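Local coordinates for protein dTDP-4-amino-4,6-dideoxyglucose formyltransferase (Shewanella sp. FDAARGOS_354, PDB 6V2T) that probably transfers a formyl group from a folate cofactor to the 4-amino group of dTDP-4-amino-4,6-dideoxyglucose, a sugar linked to lipopolysaccharide O-antigen, at residues B[29-35]-B[98-104]; B[156-160]-B[189-193]; B[166-172]-B[237-242]. One frame throughout, in Å; residues are numbered along the deposited sequence.

Contact 1: B[29-35]-B[98-104]. With FOL (folic acid), chain H; 0FX (dTDP-4-amino-4,6-dideoxyglucose), chain G.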
# COMPACT_ATOMS: atom_id res chain seq x y z
N VAL B 29 -10.57 -2.90 32.38
CA VAL B 29 -11.29 -2.01 31.45
C VAL B 29 -10.46 -1.92 30.17
O VAL B 29 -9.28 -1.52 30.23
CB VAL B 29 -11.55 -0.60 32.01
CG1 VAL B 29 -12.46 0.19 31.09
CG2 VAL B 29 -12.12 -0.65 33.41
N SER B 30 -11.07 -2.25 29.05
CA SER B 30 -10.34 -2.45 27.79
C SER B 30 -11.25 -2.24 26.58
O SER B 30 -12.41 -2.73 26.59
CB SER B 30 -9.75 -3.81 27.76
OG SER B 30 -9.01 -3.96 26.56
N ASP B 31 -10.70 -1.62 25.54
CA ASP B 31 -11.40 -1.39 24.25
C ASP B 31 -10.62 -2.06 23.12
O ASP B 31 -10.81 -1.64 21.97
CB ASP B 31 -11.61 0.12 24.06
CG ASP B 31 -12.64 0.64 25.03
OD1 ASP B 31 -13.80 0.14 25.00
OD2 ASP B 31 -12.28 1.49 25.84
N ASN B 32 -9.79 -3.06 23.44
CA ASN B 32 -8.88 -3.79 22.51
C ASN B 32 -9.14 -5.29 22.64
O ASN B 32 -8.80 -5.90 23.70
CB ASN B 32 -7.42 -3.43 22.77
CG ASN B 32 -6.47 -3.92 21.69
OD1 ASN B 32 -5.91 -5.01 21.80
ND2 ASN B 32 -6.28 -3.12 20.66
N LYS B 33 -9.75 -5.90 21.62
CA LYS B 33 -10.12 -7.33 21.66
C LYS B 33 -8.85 -8.16 21.76
O LYS B 33 -8.79 -9.07 22.58
CB LYS B 33 -10.99 -7.73 20.47
CG LYS B 33 -11.71 -9.06 20.63
CD LYS B 33 -11.83 -9.86 19.35
CE LYS B 33 -11.63 -11.35 19.58
NZ LYS B 33 -11.28 -12.04 18.32
N PRO B 34 -7.79 -7.92 20.95
CA PRO B 34 -6.56 -8.70 21.07
C PRO B 34 -6.01 -8.79 22.51
O PRO B 34 -5.77 -9.89 22.95
CB PRO B 34 -5.59 -7.99 20.10
CG PRO B 34 -6.51 -7.40 19.05
CD PRO B 34 -7.73 -6.95 19.84
N LEU B 35 -5.87 -7.66 23.22
CA LEU B 35 -5.44 -7.61 24.65
C LEU B 35 -6.40 -8.38 25.57
O LEU B 35 -5.91 -9.19 26.34
CB LEU B 35 -5.34 -6.15 25.12
CG LEU B 35 -3.97 -5.50 25.00
CD1 LEU B 35 -3.90 -4.23 25.84
CD2 LEU B 35 -2.84 -6.46 25.39
N ALA B 98 -6.48 -1.47 29.96
CA ALA B 98 -5.82 -2.17 28.84
C ALA B 98 -6.31 -1.53 27.55
O ALA B 98 -7.31 -2.01 26.96
CB ALA B 98 -6.11 -3.65 28.93
N HIS B 99 -5.64 -0.47 27.11
CA HIS B 99 -6.06 0.32 25.92
C HIS B 99 -7.51 0.78 26.16
O HIS B 99 -8.38 0.46 25.37
CB HIS B 99 -5.90 -0.52 24.66
CG HIS B 99 -4.49 -0.85 24.30
ND1 HIS B 99 -4.08 -0.97 23.00
CD2 HIS B 99 -3.40 -1.09 25.07
CE1 HIS B 99 -2.79 -1.29 22.97
NE2 HIS B 99 -2.35 -1.36 24.24
N CYS B 100 -7.74 1.46 27.29
CA CYS B 100 -9.04 2.04 27.68
C CYS B 100 -9.22 3.39 26.98
O CYS B 100 -8.33 4.25 27.16
CB CYS B 100 -9.09 2.25 29.18
SG CYS B 100 -10.67 2.92 29.74
N LYS B 101 -10.31 3.56 26.22
CA LYS B 101 -10.64 4.81 25.47
C LYS B 101 -11.03 5.96 26.42
O LYS B 101 -11.08 7.09 25.94
CB LYS B 101 -11.78 4.58 24.46
CG LYS B 101 -11.44 3.71 23.26
CD LYS B 101 -12.67 3.23 22.48
CE LYS B 101 -12.31 2.50 21.20
NZ LYS B 101 -11.66 3.41 20.23
N GLN B 102 -11.30 5.71 27.71
CA GLN B 102 -11.77 6.80 28.63
C GLN B 102 -10.65 7.28 29.55
O GLN B 102 -9.93 6.44 30.11
CB GLN B 102 -12.91 6.35 29.53
CG GLN B 102 -14.18 5.99 28.78
CD GLN B 102 -15.28 5.64 29.77
OE1 GLN B 102 -15.30 4.56 30.36
NE2 GLN B 102 -16.19 6.59 29.97
N ILE B 103 -10.57 8.58 29.78
CA ILE B 103 -9.68 9.16 30.82
C ILE B 103 -10.30 8.87 32.19
O ILE B 103 -11.50 9.16 32.37
CB ILE B 103 -9.47 10.67 30.59
CG1 ILE B 103 -8.81 10.93 29.24
CG2 ILE B 103 -8.65 11.24 31.75
CD1 ILE B 103 -9.12 12.29 28.63
N PHE B 104 -9.53 8.31 33.13
CA PHE B 104 -10.01 8.07 34.51
C PHE B 104 -10.06 9.40 35.24
O PHE B 104 -9.09 10.15 35.21
CB PHE B 104 -9.13 7.07 35.27
CG PHE B 104 -9.29 5.63 34.86
CD1 PHE B 104 -9.76 5.28 33.60
CD2 PHE B 104 -8.98 4.61 35.76
CE1 PHE B 104 -9.88 3.95 33.24
CE2 PHE B 104 -9.08 3.28 35.37
CZ PHE B 104 -9.53 2.96 34.12
N1 FOL H . -6.67 7.93 32.68
C2 FOL H . -5.85 8.62 33.48
NA2 FOL H . -6.36 9.44 34.40
N3 FOL H . -4.50 8.48 33.41
C4 FOL H . -3.96 7.67 32.48
O4 FOL H . -2.70 7.60 32.48
C4A FOL H . -4.79 6.94 31.64
N5 FOL H . -4.33 6.14 30.67
C6 FOL H . -5.16 5.67 29.55
C7 FOL H . -6.57 5.41 30.10
N8 FOL H . -7.04 6.44 30.99
C8A FOL H . -6.18 7.10 31.77
C9 FOL H . -4.99 6.55 28.26
N10 FOL H . -6.21 6.65 27.46
C11 FOL H . -7.76 10.04 25.51
C12 FOL H . -8.44 8.82 25.52
C13 FOL H . -7.90 7.70 26.16
C14 FOL H . -6.69 7.77 26.83
C15 FOL H . -6.03 8.99 26.85
C16 FOL H . -6.56 10.12 26.20
C FOL H . -8.36 11.26 24.85
O FOL H . -9.55 11.24 24.67
N FOL H . -7.66 12.35 24.54
O4P 0FX G . -4.27 0.99 20.45
P2 0FX G . -5.79 0.83 20.48
O3P 0FX G . -6.24 -0.27 21.39
O1G 0FX G . -6.25 2.19 21.10
C1G 0FX G . -7.08 2.16 22.26
C2G 0FX G . -8.16 3.18 22.00
O2G 0FX G . -8.97 2.89 20.84
C3G 0FX G . -7.46 4.51 21.78
O3G 0FX G . -8.50 5.50 21.64
C4G 0FX G . -6.48 4.83 22.93
N4A 0FX G . -5.65 5.98 22.54
C5G 0FX G . -5.54 3.70 23.30
C6G 0FX G . -4.77 4.03 24.60
O5G 0FX G . -6.30 2.50 23.43
OPP 0FX G . -6.70 0.41 19.11
P 0FX G . -6.86 1.58 18.08
O1P 0FX G . -7.54 2.80 18.51
O2P 0FX G . -7.70 1.05 16.95
O5 0FX G . -5.53 1.94 17.32
C5 0FX G . -4.62 0.94 16.95
C4 0FX G . -3.74 1.53 15.84
O4 0FX G . -4.47 1.74 14.63
C3 0FX G . -3.19 2.94 16.14
O3 0FX G . -2.05 2.90 16.99
C2 0FX G . -2.92 3.56 14.75
C1 0FX G . -4.00 2.83 13.91
N11 0FX G . -5.11 3.73 13.64
C61 0FX G . -6.26 3.70 14.35
C51 0FX G . -7.29 4.58 14.02
C5A 0FX G . -8.58 4.57 14.83
C21 0FX G . -4.95 4.58 12.62
O21 0FX G . -3.78 4.58 11.93
N31 0FX G . -5.92 5.47 12.27
C41 0FX G . -7.09 5.48 12.96
O41 0FX G . -8.04 6.41 12.63
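The imidazole of H99 carries L35 CD1 over one face, 3.3 Å from H99 CD2, the two side chains crossing at about a right angle. At the ring's edge, in plane, lies O3P of the bound dTDP-sugar, which accepts from H99 ND1 at 2.8 Å; E182 holds NE2. The N32 amide runs beside the ring, its plane turned 54° from it, and ND2 gives O3P a second bond of 2.9 Å. OD1 of the same amide caps helix 33-45 by accepting from L35 N, so the cap fixes which end of the amide meets the phosphate. C100 SG sits at the edge of the F104 ring and touches V29 CG1 at 3.5 Å. The fold here is the Rossmann-like formyltransferase core: parallel strands 24-30 and 94-98 lie side by side and both run out into ligand-binding loops. The strand ends are tied by A98 N to V29 O, nearly straight, and by S30 OG to A98 O at 2.6 Å, in the carbonyl plane; chi1 of -178° swings OG toward that carbonyl. Beyond them, D31 OD2 takes K101 N through its anti lone pair at 2.9 Å and also meets S60. The aliphatic part of K101 crosses D31, with CD 3.6 Å from D31 CG, and its final bend (chi4 -66°) brings NZ to sugar O2G at 2.8 Å.

Contact 2: B[156-160]-B[189-193]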
# COMPACT_ATOMS: atom_id res chain seq x y z
N ALA B 156 3.85 6.56 37.71
CA ALA B 156 5.14 5.86 37.94
C ALA B 156 5.20 4.60 37.05
O ALA B 156 4.22 3.85 37.03
CB ALA B 156 5.33 5.50 39.38
N ILE B 157 6.30 4.44 36.34
CA ILE B 157 6.59 3.26 35.49
C ILE B 157 6.83 2.07 36.41
O ILE B 157 7.66 2.18 37.34
CB ILE B 157 7.78 3.55 34.55
CG1 ILE B 157 7.47 4.75 33.66
CG2 ILE B 157 8.13 2.31 33.74
CD1 ILE B 157 8.62 5.20 32.85
N LEU B 158 6.09 0.98 36.17
CA LEU B 158 6.27 -0.32 36.86
C LEU B 158 7.18 -1.23 36.01
O LEU B 158 8.18 -1.79 36.55
CB LEU B 158 4.87 -0.91 37.09
CG LEU B 158 3.92 -0.01 37.86
CD1 LEU B 158 2.65 -0.74 38.28
CD2 LEU B 158 4.61 0.55 39.11
N PHE B 159 6.83 -1.43 34.75
CA PHE B 159 7.61 -2.25 33.79
C PHE B 159 7.56 -1.55 32.45
O PHE B 159 6.49 -0.98 32.15
CB PHE B 159 7.01 -3.64 33.65
CG PHE B 159 6.94 -4.38 34.95
CD1 PHE B 159 8.06 -5.03 35.46
CD2 PHE B 159 5.78 -4.40 35.68
CE1 PHE B 159 7.99 -5.70 36.68
CE2 PHE B 159 5.71 -5.06 36.90
CZ PHE B 159 6.82 -5.73 37.38
N GLN B 160 8.63 -1.57 31.67
CA GLN B 160 8.54 -1.08 30.27
C GLN B 160 9.62 -1.76 29.42
O GLN B 160 10.68 -2.15 29.97
CB GLN B 160 8.58 0.45 30.22
CG GLN B 160 9.93 1.07 30.43
CD GLN B 160 9.93 2.58 30.29
OE1 GLN B 160 10.94 3.21 30.56
NE2 GLN B 160 8.82 3.19 29.85
N HIS B 189 4.56 -10.46 33.88
CA HIS B 189 4.28 -9.49 34.98
C HIS B 189 2.81 -9.32 35.33
O HIS B 189 2.54 -8.52 36.24
CB HIS B 189 4.88 -8.13 34.65
CG HIS B 189 6.36 -8.17 34.57
ND1 HIS B 189 7.13 -8.73 35.56
CD2 HIS B 189 7.22 -7.75 33.61
CE1 HIS B 189 8.41 -8.62 35.23
NE2 HIS B 189 8.49 -8.01 34.05
N LEU B 190 1.86 -10.04 34.73
CA LEU B 190 0.45 -9.83 35.12
C LEU B 190 0.29 -10.14 36.62
O LEU B 190 -0.26 -9.32 37.32
CB LEU B 190 -0.50 -10.66 34.26
CG LEU B 190 -1.97 -10.56 34.66
CD1 LEU B 190 -2.48 -9.14 34.50
CD2 LEU B 190 -2.84 -11.53 33.88
N ALA B 191 0.77 -11.30 37.10
CA ALA B 191 0.69 -11.69 38.53
C ALA B 191 1.37 -10.61 39.38
O ALA B 191 0.78 -10.21 40.40
CB ALA B 191 1.34 -13.05 38.77
N ASP B 192 2.56 -10.20 38.96
CA ASP B 192 3.40 -9.18 39.63
C ASP B 192 2.58 -7.89 39.82
O ASP B 192 2.64 -7.34 40.92
CB ASP B 192 4.67 -8.87 38.85
CG ASP B 192 5.73 -9.95 38.90
OD1 ASP B 192 5.70 -10.76 39.83
OD2 ASP B 192 6.60 -9.93 38.01
N LEU B 193 1.86 -7.46 38.79
CA LEU B 193 1.02 -6.23 38.80
C LEU B 193 -0.08 -6.39 39.84
O LEU B 193 -0.30 -5.48 40.69
CB LEU B 193 0.34 -6.03 37.44
CG LEU B 193 1.25 -5.58 36.32
CD1 LEU B 193 0.44 -5.37 35.03
CD2 LEU B 193 2.01 -4.32 36.74
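F159 and H189 form a face-to-face aromatic stack that joins the last strand of the mixed sheet, 157-163, to the C-terminal part of helix 171-194. F159 CG, anti to its carbonyl carbon (chi1 -58°), carries the phenyl ring toward the helix. The ring centroids are 3.6 Å apart and the planes 14° from parallel, with F159 CE1 lying over the centre of the imidazole. Because H189 CG is over the centre of the phenyl ring, the H189 CB methylene also comes over that face, a CH-pi contact 4.0 Å from the centroid. L193, one turn further along, has its CD2 at the edge of the phenyl ring, near its plane, 3.8 Å from F159 CE2. The same methyl touches L158 CD1 at 3.9 Å, and the two leucine side chains cross at a slant. L158 and F159 can both face the helix because they make a classic beta bulge opposite I145 on strand 141-147. Y198 packs against both. D192, from the same helix as H189, fixes the imidazole's rotation, and its OD1 is in turn held by N197. H189 ND1 donates to the anti lone pair of D192 OD2 at 2.8 Å, with the oxygen in the ring plane and an N-H...O angle of 165°.

Contact 3: B[166-172]-B[237-242]. With NA (sodium ion), chain J; 0FX (dTDP-4-amino-4,6-dideoxyglucose), chain G; EDO (1,2-ethanediol), chain I.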
# COMPACT_ATOMS: atom_id res chain seq x y z
N PHE B 166 12.40 0.24 12.43
CA PHE B 166 13.23 0.14 11.21
C PHE B 166 12.79 1.18 10.19
O PHE B 166 11.62 1.65 10.25
CB PHE B 166 13.18 -1.31 10.73
CG PHE B 166 13.51 -2.33 11.79
CD1 PHE B 166 14.79 -2.39 12.34
CD2 PHE B 166 12.56 -3.22 12.24
CE1 PHE B 166 15.10 -3.33 13.31
CE2 PHE B 166 12.88 -4.15 13.22
CZ PHE B 166 14.14 -4.21 13.76
N GLU B 167 13.72 1.54 9.28
CA GLU B 167 13.54 2.44 8.11
C GLU B 167 12.29 2.04 7.31
O GLU B 167 11.65 2.91 6.74
CB GLU B 167 14.74 2.30 7.17
CG GLU B 167 15.75 3.44 7.25
CD GLU B 167 15.48 4.56 8.24
OE1 GLU B 167 14.73 5.48 7.89
OE2 GLU B 167 16.06 4.53 9.34
N TRP B 168 12.06 0.73 7.20
CA TRP B 168 11.03 0.16 6.29
C TRP B 168 9.73 -0.13 7.06
O TRP B 168 8.89 -0.84 6.52
CB TRP B 168 11.53 -1.13 5.64
CG TRP B 168 11.95 -2.17 6.63
CD1 TRP B 168 11.20 -3.17 7.19
CD2 TRP B 168 13.27 -2.34 7.15
NE1 TRP B 168 11.96 -3.93 8.03
CE2 TRP B 168 13.24 -3.44 8.03
CE3 TRP B 168 14.47 -1.65 6.96
CZ2 TRP B 168 14.36 -3.86 8.73
CZ3 TRP B 168 15.58 -2.07 7.66
CH2 TRP B 168 15.53 -3.16 8.52
N ASP B 169 9.57 0.40 8.26
CA ASP B 169 8.36 0.17 9.09
C ASP B 169 7.29 1.20 8.71
O ASP B 169 7.61 2.43 8.66
CB ASP B 169 8.66 0.29 10.58
CG ASP B 169 9.23 -0.95 11.23
OD1 ASP B 169 9.04 -2.05 10.68
OD2 ASP B 169 9.79 -0.81 12.33
N THR B 170 6.04 0.73 8.59
CA THR B 170 4.83 1.58 8.71
C THR B 170 4.40 1.61 10.17
O THR B 170 4.92 0.84 11.00
CB THR B 170 3.69 1.03 7.84
OG1 THR B 170 3.39 -0.27 8.34
CG2 THR B 170 4.09 0.97 6.39
N SER B 171 3.43 2.45 10.46
CA SER B 171 2.68 2.41 11.72
C SER B 171 2.24 0.97 12.04
O SER B 171 2.38 0.57 13.20
CB SER B 171 1.52 3.33 11.69
OG SER B 171 0.72 3.13 12.83
N LEU B 172 1.73 0.23 11.06
CA LEU B 172 1.17 -1.12 11.35
C LEU B 172 2.32 -2.04 11.79
O LEU B 172 2.16 -2.76 12.76
CB LEU B 172 0.46 -1.64 10.10
CG LEU B 172 -0.08 -3.07 10.20
CD1 LEU B 172 -1.10 -3.19 11.31
CD2 LEU B 172 -0.65 -3.54 8.87
N ARG B 237 4.83 6.75 5.63
CA ARG B 237 4.90 5.42 6.29
C ARG B 237 4.36 5.50 7.73
O ARG B 237 3.62 4.54 8.13
CB ARG B 237 6.28 4.76 6.15
CG ARG B 237 7.34 5.24 7.14
CD ARG B 237 8.67 4.65 6.69
NE ARG B 237 9.80 5.25 7.37
CZ ARG B 237 10.32 4.87 8.52
NH1 ARG B 237 9.85 3.84 9.21
NH2 ARG B 237 11.35 5.54 9.00
N ALA B 238 4.58 6.62 8.44
CA ALA B 238 4.08 6.85 9.81
C ALA B 238 2.55 6.83 9.80
O ALA B 238 1.96 6.41 10.78
CB ALA B 238 4.56 8.17 10.37
N LEU B 239 1.95 7.34 8.72
CA LEU B 239 0.49 7.57 8.58
C LEU B 239 -0.18 6.39 7.85
O LEU B 239 -1.41 6.42 7.63
CB LEU B 239 0.30 8.89 7.85
CG LEU B 239 0.67 10.12 8.67
CD1 LEU B 239 0.41 11.40 7.89
CD2 LEU B 239 -0.06 10.17 10.01
N SER B 240 0.57 5.34 7.55
CA SER B 240 0.10 4.14 6.84
C SER B 240 -0.09 3.02 7.84
O SER B 240 0.87 2.62 8.52
CB SER B 240 0.99 3.77 5.71
OG SER B 240 1.07 4.86 4.82
N HIS B 241 -1.33 2.57 7.99
CA HIS B 241 -1.68 1.52 8.97
C HIS B 241 -2.86 0.73 8.39
O HIS B 241 -4.02 1.11 8.67
CB HIS B 241 -2.01 2.11 10.32
CG HIS B 241 -2.12 1.14 11.44
ND1 HIS B 241 -1.25 1.18 12.53
CD2 HIS B 241 -3.00 0.11 11.66
CE1 HIS B 241 -1.57 0.19 13.36
NE2 HIS B 241 -2.65 -0.47 12.86
N GLY B 242 -2.54 -0.29 7.62
CA GLY B 242 -3.54 -1.18 6.99
C GLY B 242 -4.50 -0.35 6.15
O GLY B 242 -4.01 0.50 5.38
NA NA J . 7.20 -2.20 6.03
O4P 0FX G . -4.27 0.99 20.45
P2 0FX G . -5.79 0.83 20.48
O3P 0FX G . -6.24 -0.27 21.39
O1G 0FX G . -6.25 2.19 21.10
C1G 0FX G . -7.08 2.16 22.26
C2G 0FX G . -8.16 3.18 22.00
O2G 0FX G . -8.97 2.89 20.84
C3G 0FX G . -7.46 4.51 21.78
O3G 0FX G . -8.50 5.50 21.64
C4G 0FX G . -6.48 4.83 22.93
N4A 0FX G . -5.65 5.98 22.54
C5G 0FX G . -5.54 3.70 23.30
C6G 0FX G . -4.77 4.03 24.60
O5G 0FX G . -6.30 2.50 23.43
OPP 0FX G . -6.70 0.41 19.11
P 0FX G . -6.86 1.58 18.08
O1P 0FX G . -7.54 2.80 18.51
O2P 0FX G . -7.70 1.05 16.95
O5 0FX G . -5.53 1.94 17.32
C5 0FX G . -4.62 0.94 16.95
C4 0FX G . -3.74 1.53 15.84
O4 0FX G . -4.47 1.74 14.63
C3 0FX G . -3.19 2.94 16.14
O3 0FX G . -2.05 2.90 16.99
C2 0FX G . -2.92 3.56 14.75
C1 0FX G . -4.00 2.83 13.91
N11 0FX G . -5.11 3.73 13.64
C61 0FX G . -6.26 3.70 14.35
C51 0FX G . -7.29 4.58 14.02
C5A 0FX G . -8.58 4.57 14.83
C21 0FX G . -4.95 4.58 12.62
O21 0FX G . -3.78 4.58 11.93
N31 0FX G . -5.92 5.47 12.27
C41 0FX G . -7.09 5.48 12.96
O41 0FX G . -8.04 6.41 12.63
C1 EDO I . 13.65 4.48 11.63
O1 EDO I . 12.44 5.24 11.58
C2 EDO I . 14.74 5.38 12.04
O2 EDO I . 14.73 6.57 11.25
O HOH W 1 7.72 -4.31 6.66
O HOH W 2 5.12 -1.97 4.77
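R237 holds the F166-D169 turn, and H241 packs on the first residues of helix 171-194, S171 and L172, linking the formyltransferase domain to the C-terminal region. The turn, a type I beta turn, offers its carbonyls to the guanidinium: NH1 of R237 donates to D169 O at 2.7 Å, in the guanidinium plane and on a carbonyl lone pair, and makes a weak bond to F166 O. The E167 peptide lies over one guanidinium face, with E167 O 3.0 Å from R237 CZ. Farther along, L172 CA makes a CH-pi contact over one face of the H241 ring, 3.8 Å from its centroid, while the deoxyribose of the bound nucleotide occupies the opposite face. S171 bonds directly twice. Its N shares R237 O with S240 N, the two donors coming from opposite faces of the carbonyl plane. With chi1 at 172°, S171 OG reaches the imidazole edge and is hydrogen-bonded to H241 ND1 at 2.8 Å, in the ring plane.

The second shell positions these groups. Q131 also meets S171 OG, D234 pairs with R237 NE, and R177 binds D169, whose OD2 also receives F166 N. Anchoring the turn to strand 256-266, W168 O binds a sodium ion together with N173 OD1, A263 O and two waters.

From the N terminus, the chain leaves strand 24-30, and contact 1 closes a loop of 62 intervening residues when the segment after strand 94-98 returns beside it. Contacts 2 and 3 open later, so contact 1 precedes both in series. Those two cross: 156-160 and 166-172 come first, then 189-193 closes contact 2 and 237-242 closes contact 3. Both use helix 171-194, contact 2 near its end and contact 3 at its start, with centres about 28 Å apart. Contact 2 ties that helix to the edge of the sheet that contact 1 enters centrally; contact 3 ties it to the C-terminal region. Contacts 1 and 3 touch the same dTDP-sugar, their centres about 23 Å apart.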